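Long-range contacts in ABC transporter, substrate binding protein (Polyamine) (PDB 4EUO), which binds gamma-aminobutyric acid (GABA) in the periplasm and probably hands it to an ABC transporter for import: residues Tyr101-Cys107 with Pro195-Asn201; Lys131-Trp137 with Ser174-Ser180; Gln186-Ala190 with Arg203-Leu207. One frame throughout, in Å; residues are numbered along the deposited sequence. Where two conformers were deposited one is given.

Interaction 1: residues Tyr101-Cys107 with Pro195-Asn201. With ABU (gamma-amino-butanoic acid), chain E.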
loop_
_atom_site.group_PDB
_atom_site.type_symbol
_atom_site.label_atom_id
_atom_site.label_comp_id
_atom_site.label_asym_id
_atom_site.label_seq_id
_atom_site.Cartn_x
_atom_site.Cartn_y
_atom_site.Cartn_z
ATOM N N TYR A 101 6.257 0.475 0.757
ATOM C CA TYR A 101 6.077 0.068 -0.630
ATOM C C TYR A 101 6.205 1.237 -1.566
ATOM O O TYR A 101 6.244 2.387 -1.128
ATOM C CB TYR A 101 4.683 -0.589 -0.805
ATOM C CG TYR A 101 3.497 0.331 -0.627
ATOM C CD1 TYR A 101 2.939 1.001 -1.712
ATOM C CD2 TYR A 101 2.910 0.513 0.626
ATOM C CE1 TYR A 101 1.836 1.839 -1.551
ATOM C CE2 TYR A 101 1.814 1.355 0.800
ATOM C CZ TYR A 101 1.275 2.001 -0.293
ATOM O OH TYR A 101 0.172 2.805 -0.166
ATOM N N SER A 102 6.159 0.942 -2.876
ATOM C CA SER A 102 6.145 1.974 -3.884
ATOM C C SER A 102 5.058 1.727 -4.903
ATOM O O SER A 102 4.743 0.567 -5.194
ATOM C CB SER A 102 7.444 1.959 -4.690
ATOM O OG SER A 102 8.517 2.351 -3.857
ATOM N N PHE A 103 4.541 2.807 -5.475
ATOM C CA PHE A 103 3.824 2.740 -6.728
ATOM C C PHE A 103 4.906 2.820 -7.816
ATOM O O PHE A 103 5.753 3.722 -7.780
ATOM C CB PHE A 103 2.854 3.893 -6.915
ATOM C CG PHE A 103 1.671 3.764 -6.011
ATOM C CD1 PHE A 103 0.633 2.893 -6.322
ATOM C CD2 PHE A 103 1.593 4.502 -4.847
ATOM C CE1 PHE A 103 -0.465 2.762 -5.456
ATOM C CE2 PHE A 103 0.506 4.362 -3.992
ATOM C CZ PHE A 103 -0.534 3.515 -4.318
ATOM N N VAL A 104 4.886 1.872 -8.730
ATOM C CA VAL A 104 5.833 1.757 -9.839
ATOM C C VAL A 104 5.082 1.619 -11.127
ATOM O O VAL A 104 3.863 1.369 -11.150
ATOM C CB VAL A 104 6.740 0.524 -9.634
ATOM C CG1 VAL A 104 7.578 0.678 -8.364
ATOM C CG2 VAL A 104 5.910 -0.765 -9.561
ATOM N N ILE A 105 5.823 1.728 -12.240
ATOM C CA ILE A 105 5.189 1.570 -13.538
ATOM C C ILE A 105 5.398 0.136 -13.981
ATOM O O ILE A 105 6.499 -0.234 -14.439
ATOM C CB ILE A 105 5.716 2.592 -14.560
ATOM C CG1 ILE A 105 5.528 4.025 -14.015
ATOM C CG2 ILE A 105 4.977 2.414 -15.890
ATOM C CD1 ILE A 105 6.175 5.127 -14.896
ATOM N N GLY A 106 4.365 -0.683 -13.785
ATOM C CA GLY A 106 4.406 -2.084 -14.204
ATOM C C GLY A 106 4.015 -2.205 -15.657
ATOM O O GLY A 106 3.233 -1.394 -16.173
ATOM N N CYS A 107 4.584 -3.236 -16.337
ATOM C CA CYS A 107 4.343 -3.362 -17.744
ATOM C C CYS A 107 4.371 -4.803 -18.218
ATOM O O CYS A 107 5.326 -5.527 -17.956
ATOM C CB CYS A 107 5.365 -2.515 -18.498
ATOM S SG CYS A 107 5.179 -2.569 -20.295
ATOM N N PRO A 195 -2.120 -2.894 -20.225
ATOM C CA PRO A 195 -0.807 -3.530 -20.105
ATOM C C PRO A 195 0.265 -2.779 -19.344
ATOM O O PRO A 195 1.343 -3.315 -19.097
ATOM C CB PRO A 195 -0.398 -3.775 -21.558
ATOM C CG PRO A 195 -1.069 -2.655 -22.291
ATOM C CD PRO A 195 -2.424 -2.536 -21.622
ATOM N N PHE A 196 -0.032 -1.550 -18.940
ATOM C CA PHE A 196 0.888 -0.806 -18.097
ATOM C C PHE A 196 0.098 0.122 -17.203
ATOM O O PHE A 196 -1.054 0.440 -17.488
ATOM C CB PHE A 196 2.015 -0.090 -18.887
ATOM C CG PHE A 196 1.575 0.578 -20.170
ATOM C CD1 PHE A 196 0.744 1.689 -20.148
ATOM C CD2 PHE A 196 1.993 0.093 -21.405
ATOM C CE1 PHE A 196 0.327 2.305 -21.338
ATOM C CE2 PHE A 196 1.600 0.734 -22.594
ATOM C CZ PHE A 196 0.775 1.829 -22.551
ATOM N N GLY A 197 0.707 0.510 -16.098
ATOM C CA GLY A 197 0.046 1.394 -15.170
ATOM C C GLY A 197 0.840 1.561 -13.911
ATOM O O GLY A 197 1.938 1.006 -13.775
ATOM N N SER A 198 0.255 2.330 -13.004
ATOM C CA SER A 198 0.855 2.600 -11.690
ATOM C C SER A 198 0.307 1.588 -10.696
ATOM O O SER A 198 -0.896 1.595 -10.423
ATOM C CB SER A 198 0.522 4.001 -11.240
ATOM O OG SER A 198 1.068 4.150 -9.935
ATOM N N VAL A 199 1.156 0.708 -10.197
ATOM C CA VAL A 199 0.729 -0.422 -9.388
ATOM C C VAL A 199 1.597 -0.582 -8.159
ATOM O O VAL A 199 2.724 -0.071 -8.096
ATOM C CB VAL A 199 0.791 -1.742 -10.234
ATOM C CG1 VAL A 199 -0.183 -1.665 -11.418
ATOM C CG2 VAL A 199 2.205 -1.981 -10.758
ATOM N N TRP A 200 1.098 -1.336 -7.171
ATOM C CA TRP A 200 1.861 -1.647 -5.972
ATOM C C TRP A 200 3.014 -2.546 -6.384
ATOM O O TRP A 200 2.792 -3.563 -7.063
ATOM C CB TRP A 200 0.968 -2.348 -4.949
ATOM C CG TRP A 200 -0.127 -1.521 -4.364
ATOM C CD1 TRP A 200 -0.065 -0.208 -4.012
ATOM C CD2 TRP A 200 -1.413 -1.992 -3.945
ATOM N NE1 TRP A 200 -1.255 0.186 -3.413
ATOM C CE2 TRP A 200 -2.092 -0.900 -3.346
ATOM C CE3 TRP A 200 -2.061 -3.235 -4.013
ATOM C CZ2 TRP A 200 -3.394 -1.011 -2.839
ATOM C CZ3 TRP A 200 -3.328 -3.362 -3.456
ATOM C CH2 TRP A 200 -3.992 -2.251 -2.903
ATOM N N ASN A 201 4.255 -2.224 -5.953
ATOM C CA ASN A 201 5.402 -2.957 -6.476
ATOM C C ASN A 201 5.364 -4.451 -6.211
ATOM O O ASN A 201 5.739 -5.253 -7.081
ATOM C CB ASN A 201 6.711 -2.329 -6.005
ATOM C CG ASN A 201 7.013 -2.579 -4.544
ATOM O OD1 ASN A 201 6.473 -1.904 -3.646
ATOM N ND2 ASN A 201 7.841 -3.591 -4.277
HETATM N N ABU E . -1.849 -0.484 0.489
HETATM C CD ABU E . -0.846 -1.321 -0.180
HETATM C CB ABU E . -1.356 -2.722 -0.417
HETATM C CG ABU E . -0.290 -3.534 -1.070
HETATM C C ABU E . -0.696 -4.928 -1.496
HETATM O O ABU E . 0.074 -5.547 -2.387
HETATM O OXT ABU E . -1.822 -5.490 -1.126
HETATM O O HOH W 1 -2.152 1.947 -1.279
#

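Interaction 2: residues Lys131-Trp137 with Ser174-Ser180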
loop_
_atom_site.group_PDB
_atom_site.type_symbol
_atom_site.label_atom_id
_atom_site.label_comp_id
_atom_site.label_asym_id
_atom_site.label_seq_id
_atom_site.Cartn_x
_atom_site.Cartn_y
_atom_site.Cartn_z
ATOM N N LYS A 131 -4.828 1.391 -23.265
ATOM C CA LYS A 131 -5.315 1.548 -21.900
ATOM C C LYS A 131 -4.195 1.474 -20.889
ATOM O O LYS A 131 -3.218 0.769 -21.084
ATOM C CB LYS A 131 -6.439 0.553 -21.553
ATOM C CG LYS A 131 -7.684 0.607 -22.451
ATOM C CD LYS A 131 -8.371 1.980 -22.488
ATOM C CE LYS A 131 -9.620 1.989 -23.346
ATOM N NZ LYS A 131 -9.345 1.548 -24.743
ATOM N N ARG A 132 -4.340 2.257 -19.830
ATOM C CA ARG A 132 -3.389 2.280 -18.722
ATOM C C ARG A 132 -4.198 2.197 -17.455
ATOM O O ARG A 132 -5.347 2.626 -17.429
ATOM C CB ARG A 132 -2.470 3.511 -18.733
ATOM C CG ARG A 132 -3.189 4.841 -18.912
ATOM C CD ARG A 132 -3.140 5.304 -20.384
ATOM N NE ARG A 132 -1.789 5.752 -20.744
ATOM C CZ ARG A 132 -1.188 5.539 -21.917
ATOM N NH1 ARG A 132 -1.816 4.860 -22.890
ATOM N NH2 ARG A 132 0.030 6.022 -22.141
ATOM N N THR A 133 -3.590 1.647 -16.401
ATOM C CA THR A 133 -4.342 1.430 -15.159
ATOM C C THR A 133 -3.782 2.186 -13.971
ATOM O O THR A 133 -2.560 2.330 -13.801
ATOM C CB THR A 133 -4.513 -0.093 -14.918
ATOM O OG1 THR A 133 -5.380 -0.277 -13.802
ATOM C CG2 THR A 133 -3.233 -0.831 -14.626
ATOM N N PHE A 134 -4.700 2.673 -13.156
ATOM C CA PHE A 134 -4.395 3.450 -11.946
ATOM C C PHE A 134 -5.347 3.013 -10.856
ATOM O O PHE A 134 -6.468 2.547 -11.150
ATOM C CB PHE A 134 -4.633 4.939 -12.204
ATOM C CG PHE A 134 -3.619 5.562 -13.128
ATOM C CD1 PHE A 134 -2.374 5.973 -12.655
ATOM C CD2 PHE A 134 -3.913 5.762 -14.469
ATOM C CE1 PHE A 134 -1.443 6.579 -13.509
ATOM C CE2 PHE A 134 -2.952 6.310 -15.332
ATOM C CZ PHE A 134 -1.742 6.742 -14.844
ATOM N N TYR A 135 -4.942 3.267 -9.606
ATOM C CA TYR A 135 -5.739 2.919 -8.427
ATOM C C TYR A 135 -7.015 3.728 -8.384
ATOM O O TYR A 135 -7.009 4.956 -8.517
ATOM C CB TYR A 135 -4.875 3.186 -7.208
ATOM C CG TYR A 135 -5.378 2.736 -5.860
ATOM C CD1 TYR A 135 -6.090 1.551 -5.717
ATOM C CD2 TYR A 135 -4.992 3.410 -4.704
ATOM C CE1 TYR A 135 -6.449 1.076 -4.459
ATOM C CE2 TYR A 135 -5.327 2.930 -3.443
ATOM C CZ TYR A 135 -6.022 1.748 -3.335
ATOM O OH TYR A 135 -6.336 1.269 -2.088
ATOM N N LYS A 136 -8.126 3.026 -8.134
ATOM C CA LYS A 136 -9.421 3.662 -8.141
ATOM C C LYS A 136 -9.704 4.589 -6.983
ATOM O O LYS A 136 -10.428 5.599 -7.142
ATOM C CB LYS A 136 -10.485 2.541 -8.143
ATOM C CG LYS A 136 -11.923 3.029 -8.353
ATOM C CD LYS A 136 -12.835 1.813 -8.538
ATOM C CE LYS A 136 -14.307 2.156 -8.562
ATOM N NZ LYS A 136 -14.631 3.092 -9.671
ATOM N N TRP A 137 -9.225 4.224 -5.798
ATOM C CA TRP A 137 -9.644 4.865 -4.556
ATOM C C TRP A 137 -8.806 6.044 -4.166
ATOM O O TRP A 137 -7.610 6.102 -4.476
ATOM C CB TRP A 137 -9.690 3.823 -3.418
ATOM C CG TRP A 137 -10.470 2.586 -3.765
ATOM C CD1 TRP A 137 -9.989 1.315 -3.876
ATOM C CD2 TRP A 137 -11.861 2.521 -4.105
ATOM N NE1 TRP A 137 -10.996 0.456 -4.249
ATOM C CE2 TRP A 137 -12.152 1.174 -4.418
ATOM C CE3 TRP A 137 -12.887 3.471 -4.172
ATOM C CZ2 TRP A 137 -13.437 0.747 -4.793
ATOM C CZ3 TRP A 137 -14.162 3.052 -4.563
ATOM C CH2 TRP A 137 -14.421 1.702 -4.860
ATOM N N SER A 174 -10.113 8.974 -20.660
ATOM C CA SER A 174 -10.850 7.930 -21.387
ATOM C C SER A 174 -10.027 6.680 -21.626
ATOM O O SER A 174 -10.567 5.648 -22.028
ATOM C CB SER A 174 -11.424 8.452 -22.699
ATOM O OG SER A 174 -10.392 8.668 -23.640
ATOM N N ASP A 175 -8.705 6.750 -21.380
ATOM C CA ASP A 175 -7.832 5.599 -21.561
ATOM C C ASP A 175 -7.442 4.915 -20.246
ATOM O O ASP A 175 -6.632 3.989 -20.247
ATOM C CB ASP A 175 -6.616 5.921 -22.438
ATOM C CG ASP A 175 -6.985 5.888 -23.933
ATOM O OD1 ASP A 175 -7.786 4.993 -24.342
ATOM O OD2 ASP A 175 -6.487 6.739 -24.681
ATOM N N ILE A 176 -8.097 5.328 -19.157
ATOM C CA ILE A 176 -7.828 4.700 -17.860
ATOM C C ILE A 176 -8.808 3.538 -17.599
ATOM O O ILE A 176 -10.043 3.700 -17.748
ATOM C CB ILE A 176 -7.923 5.740 -16.709
ATOM C CG1 ILE A 176 -6.843 6.829 -16.875
ATOM C CG2 ILE A 176 -7.810 5.011 -15.326
ATOM C CD1 ILE A 176 -6.922 7.954 -15.874
ATOM N N ILE A 177 -8.281 2.417 -17.132
ATOM C CA ILE A 177 -9.090 1.355 -16.557
ATOM C C ILE A 177 -8.618 1.343 -15.077
ATOM O O ILE A 177 -7.408 1.185 -14.812
ATOM C CB ILE A 177 -8.882 -0.022 -17.202
ATOM C CG1 ILE A 177 -9.317 0.001 -18.676
ATOM C CG2 ILE A 177 -9.693 -1.096 -16.409
ATOM C CD1 ILE A 177 -9.101 -1.288 -19.396
ATOM N N TRP A 178 -9.528 1.522 -14.142
ATOM C CA TRP A 178 -9.161 1.619 -12.738
ATOM C C TRP A 178 -8.999 0.266 -12.097
ATOM O O TRP A 178 -9.722 -0.666 -12.456
ATOM C CB TRP A 178 -10.252 2.397 -11.987
ATOM C CG TRP A 178 -10.496 3.753 -12.564
ATOM C CD1 TRP A 178 -11.507 4.115 -13.426
ATOM C CD2 TRP A 178 -9.741 4.934 -12.305
ATOM N NE1 TRP A 178 -11.412 5.454 -13.721
ATOM C CE2 TRP A 178 -10.324 5.981 -13.054
ATOM C CE3 TRP A 178 -8.589 5.211 -11.527
ATOM C CZ2 TRP A 178 -9.814 7.285 -13.032
ATOM C CZ3 TRP A 178 -8.098 6.501 -11.504
ATOM C CH2 TRP A 178 -8.702 7.520 -12.256
ATOM N N TRP A 179 -8.032 0.144 -11.162
ATOM C CA TRP A 179 -7.921 -1.089 -10.369
ATOM C C TRP A 179 -8.419 -0.799 -8.967
ATOM O O TRP A 179 -8.010 0.168 -8.311
ATOM C CB TRP A 179 -6.516 -1.751 -10.380
ATOM C CG TRP A 179 -5.327 -0.912 -9.999
ATOM C CD1 TRP A 179 -4.523 -0.212 -10.847
ATOM C CD2 TRP A 179 -4.742 -0.790 -8.697
ATOM N NE1 TRP A 179 -3.472 0.351 -10.158
ATOM C CE2 TRP A 179 -3.592 0.025 -8.832
ATOM C CE3 TRP A 179 -5.058 -1.308 -7.435
ATOM C CZ2 TRP A 179 -2.743 0.306 -7.762
ATOM C CZ3 TRP A 179 -4.207 -1.036 -6.376
ATOM C CH2 TRP A 179 -3.087 -0.208 -6.537
ATOM N N SER A 180 -9.349 -1.668 -8.512
ATOM C CA SER A 180 -9.947 -1.526 -7.179
ATOM C C SER A 180 -9.129 -2.175 -6.097
ATOM O O SER A 180 -9.332 -1.871 -4.921
ATOM C CB SER A 180 -11.326 -2.168 -7.162
ATOM O OG SER A 180 -12.185 -1.437 -8.015
HETATM O O HOH W 2 -8.245 -1.423 -2.470
#

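Interaction 3: residues Gln186-Ala190 with Arg203-Leu207. With ABU (gamma-amino-butanoic acid), chain E.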
loop_
_atom_site.group_PDB
_atom_site.type_symbol
_atom_site.label_atom_id
_atom_site.label_comp_id
_atom_site.label_asym_id
_atom_site.label_seq_id
_atom_site.Cartn_x
_atom_site.Cartn_y
_atom_site.Cartn_z
ATOM N N GLN A 186 -3.218 -6.884 -10.963
ATOM C CA GLN A 186 -2.458 -7.974 -11.553
ATOM C C GLN A 186 -3.159 -8.542 -12.788
ATOM O O GLN A 186 -2.508 -8.788 -13.802
ATOM C CB GLN A 186 -2.256 -9.061 -10.498
ATOM C CG GLN A 186 -1.281 -8.605 -9.384
ATOM C CD GLN A 186 -1.320 -9.533 -8.226
ATOM O OE1 GLN A 186 -2.389 -9.786 -7.600
ATOM N NE2 GLN A 186 -0.148 -10.016 -7.812
ATOM N N GLN A 187 -4.490 -8.695 -12.718
ATOM C CA GLN A 187 -5.251 -9.193 -13.884
ATOM C C GLN A 187 -5.120 -8.224 -15.049
ATOM O O GLN A 187 -4.913 -8.673 -16.174
ATOM C CB GLN A 187 -6.728 -9.321 -13.474
ATOM C CG GLN A 187 -7.681 -9.802 -14.599
ATOM C CD GLN A 187 -8.249 -8.593 -15.373
ATOM O OE1 GLN A 187 -8.093 -8.476 -16.591
ATOM N NE2 GLN A 187 -8.872 -7.626 -14.690
ATOM N N LEU A 188 -5.292 -6.922 -14.807
ATOM C CA LEU A 188 -5.234 -5.950 -15.876
ATOM C C LEU A 188 -3.897 -5.944 -16.584
ATOM O O LEU A 188 -3.868 -5.925 -17.827
ATOM C CB LEU A 188 -5.586 -4.557 -15.355
ATOM C CG LEU A 188 -7.049 -4.371 -15.000
ATOM C CD1 LEU A 188 -7.268 -3.079 -14.242
ATOM C CD2 LEU A 188 -7.946 -4.428 -16.247
ATOM N N ILE A 189 -2.782 -5.990 -15.835
ATOM C CA ILE A 189 -1.461 -6.018 -16.431
ATOM C C ILE A 189 -1.264 -7.360 -17.154
ATOM O O ILE A 189 -0.905 -7.368 -18.345
ATOM C CB ILE A 189 -0.351 -5.802 -15.352
ATOM C CG1 ILE A 189 -0.467 -4.429 -14.630
ATOM C CG2 ILE A 189 1.032 -6.050 -15.964
ATOM C CD1 ILE A 189 -0.183 -3.219 -15.544
ATOM N N ALA A 190 -1.465 -8.492 -16.448
ATOM C CA ALA A 190 -1.169 -9.797 -17.030
ATOM C C ALA A 190 -2.001 -10.117 -18.280
ATOM O O ALA A 190 -1.469 -10.752 -19.201
ATOM C CB ALA A 190 -1.326 -10.901 -15.979
ATOM N N ARG A 203 2.923 -6.410 -6.076
ATOM C CA ARG A 203 2.005 -7.158 -6.941
ATOM C C ARG A 203 2.716 -7.591 -8.221
ATOM O O ARG A 203 2.374 -8.646 -8.773
ATOM C CB ARG A 203 0.789 -6.313 -7.255
ATOM C CG ARG A 203 -0.063 -6.032 -6.024
ATOM C CD ARG A 203 -0.854 -7.276 -5.612
ATOM N NE ARG A 203 -1.459 -7.086 -4.289
ATOM C CZ ARG A 203 -2.421 -7.858 -3.797
ATOM N NH1 ARG A 203 -2.930 -8.840 -4.528
ATOM N NH2 ARG A 203 -2.942 -7.604 -2.602
ATOM N N MET A 204 3.722 -6.820 -8.666
ATOM C CA MET A 204 4.523 -7.203 -9.832
ATOM C C MET A 204 5.507 -8.306 -9.429
ATOM O O MET A 204 5.660 -9.276 -10.185
ATOM C CB MET A 204 5.264 -5.990 -10.395
ATOM C CG MET A 204 4.340 -4.876 -10.887
ATOM S SD MET A 204 3.150 -5.379 -12.165
ATOM C CE MET A 204 1.625 -5.701 -11.163
ATOM N N THR A 205 6.106 -8.220 -8.229
ATOM C CA THR A 205 6.959 -9.297 -7.723
ATOM C C THR A 205 6.144 -10.594 -7.700
ATOM O O THR A 205 6.645 -11.646 -8.139
ATOM C CB THR A 205 7.426 -8.972 -6.308
ATOM O OG1 THR A 205 8.256 -7.812 -6.403
ATOM C CG2 THR A 205 8.212 -10.114 -5.670
ATOM N N ALA A 206 4.889 -10.552 -7.218
ATOM C CA ALA A 206 4.077 -11.782 -7.150
ATOM C C ALA A 206 3.759 -12.337 -8.505
ATOM O O ALA A 206 3.789 -13.566 -8.681
ATOM C CB ALA A 206 2.823 -11.517 -6.362
ATOM N N LEU A 207 3.465 -11.483 -9.484
ATOM C CA LEU A 207 3.213 -11.963 -10.837
ATOM C C LEU A 207 4.445 -12.692 -11.356
ATOM O O LEU A 207 4.322 -13.804 -11.883
ATOM C CB LEU A 207 2.882 -10.822 -11.788
ATOM C CG LEU A 207 1.431 -10.381 -11.819
ATOM C CD1 LEU A 207 1.262 -9.150 -12.696
ATOM C CD2 LEU A 207 0.479 -11.515 -12.305
HETATM N N ABU E . -1.849 -0.484 0.489
HETATM C CD ABU E . -0.846 -1.321 -0.180
HETATM C CB ABU E . -1.356 -2.722 -0.417
HETATM C CG ABU E . -0.290 -3.534 -1.070
HETATM C C ABU E . -0.696 -4.928 -1.496
HETATM O O ABU E . 0.074 -5.547 -2.387
HETATM O OXT ABU E . -1.822 -5.490 -1.126
#

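Interaction 1: residues Tyr101-Cys107 with Pro195-Asn201
Y101 and W200 meet beside the bound gamma-aminobutyric acid (ABU). CE1 of Y101 lies 3.7 Å from CD1 of W200, with the ring planes steeply inclined to each other. The ligand chain lies flat on the indole: CB of ABU sits over the centre of one W200 face, and CE3 of W200 is 3.3 Å from the ligand carboxylate carbon C. The Y101 ring offers a face to CD of ABU, near its rim. A single water joins all three partners. It accepts from NE1 of W200 and from N of ABU and also bonds OH of Y101. With CG between its backbone N and carbonyl carbon (chi1 67°), Y101 turns its ring toward W200 and the ligand.

F103 lies obliquely beside the pyrrole part of the indole. Its CE1 comes within 3.3 Å of CD1 of W200, and the two side chains run side by side. Both leave the sheet on the same face, from a non-hydrogen-bonded antiparallel pair. V104 and V199, on the other face, form a hydrogen-bonded pair, N to O both ways. Past the strand end, N201 grips S102 twice: OD1 accepts from S102 N at 3.0 Å, and N201 N donates to S102 O at 2.9 Å. Its ND2 goes to G261 O.

Thus an antiparallel strand pair of the solute-binding fold carries two ligand-pocket residues at one end. C107 is tied to C115 by a disulfide. Strand 215-229 flanks strand 96-107, and strand 196-200 is bordered by strand 132-135. Helix 119-122 packs on the face that carries I105 and S198, through W119.

Interaction 2: residues Lys131-Trp137 with Ser174-Ser180
Y135 and W179 form an offset stack, with centroids 4.5 Å apart and planes 28° apart. CD1 of Y135 lies 3.3 Å from CZ3 of W179. The CA of Y135 stands over the same indole, 3.8 Å from the centroid of its five-membered ring, in a CH-pi contact. The indole folds back over the partner strand because CG of W179 lies between its backbone N and carbonyl carbon (chi1 54°). CG of Y135 is instead anti to its own N (chi1 -172°), which carries the phenol past the indole's benzene ring to E60, its hydrogen-bond partner.

The T133 hydroxyl sits at the edge of the W179 ring, in its plane. It donates to I177 O at 2.7 Å, tilted from the carbonyl plane. NE1 of W179 reaches across strand 132-135 to S198 O on strand 196-200.

W178 leaves the other face. CB of F134 touches its CZ3 at 3.9 Å, while I176 CG2 covers one indole face and F134 CD2 meets I176 CG1. At the far end, W137 NE1 reaches S180 O at 2.9 Å, on a lone pair in the carbonyl plane, though the N-H is bent. A water also donates to S180 O.

In one of its two conformers, the aliphatic part of K131 lies against I177 CD1. The guanidinium of R132 turns away to the carbonyls of G130, F128 and L122.

The parallel pairing is partial: main-chain bonds run from R132 N to D175 O, I177 N to R132 O, W179 N to F134 O and K136 N to W179 O. These bonds join the strands, and aromatic packing fills the face toward W200 of the ligand pocket. The one salt bridge, K131 to D175, is long in that conformer and probably adds little.

Interaction 3: residues Gln186-Ala190 with Arg203-Leu207
Q186 grips R203 at both ends of the residue, side chain and backbone. OE1 accepts from NH1 of R203 in a long bond, 3.3 Å, while NE2 donates to R203 O at 3.0 Å. The two flat groups stand nearly perpendicular, 81° apart. OE1 lies in the guanidinium plane, but NH1 approaches it from above the amide carbonyl plane. NE2 uses a lone pair of R203 O in the carbonyl plane. That oxygen also accepts the helical bond from L207 N.

The guanidinium presents its other edge to the ligand: NE donates to ABU O at 2.9 Å and NH2 to ABU OXT at 2.8 Å. R203 bends at chi2 (-74°) and runs extended from there to the ligand carboxylate. Q186 is thus a second-shell residue that probably helps fix the rotation of the arginine. NH2 also bonds G9 O, and NE2 of Q186 also reaches T11.

L207 CD2 meets A190 CB at 4.1 Å, and I189 CG1 touches M204 CE.

The segment axes come no closer than 10.7 Å, at 58°, so side chains bridge the gap. Helices 182-190 and 201-209 precede and follow strand 196-200, and the start of helix 10-28 packs on R203 and A206.

Interactions 1 and 2 belong to one sheet, joined where strand 196-200 lies beside 132-135: S198 N bonds T133 O at 2.9 Å. W179 CH2 also packs 3.4 Å from W200 CE2. Interaction 3 lies against this sheet. V199 CG2 meets M204 CG at 3.6 Å, and L188 CD1 reaches T133 OG1 at 3.4 Å. The centres of interactions 1 and 3 are about 9 Å apart, and both touch the ligand. Interaction 1 lines its chain and, through a water, its amine; interaction 3 holds its carboxylate. Y262, T12 and D226 add further hydrogen bonds. Interaction 2 is one step back: Y135 and W179 meet W200 edge-to-face, and the nearest atoms of Y135 and ligand are about 5 Å apart.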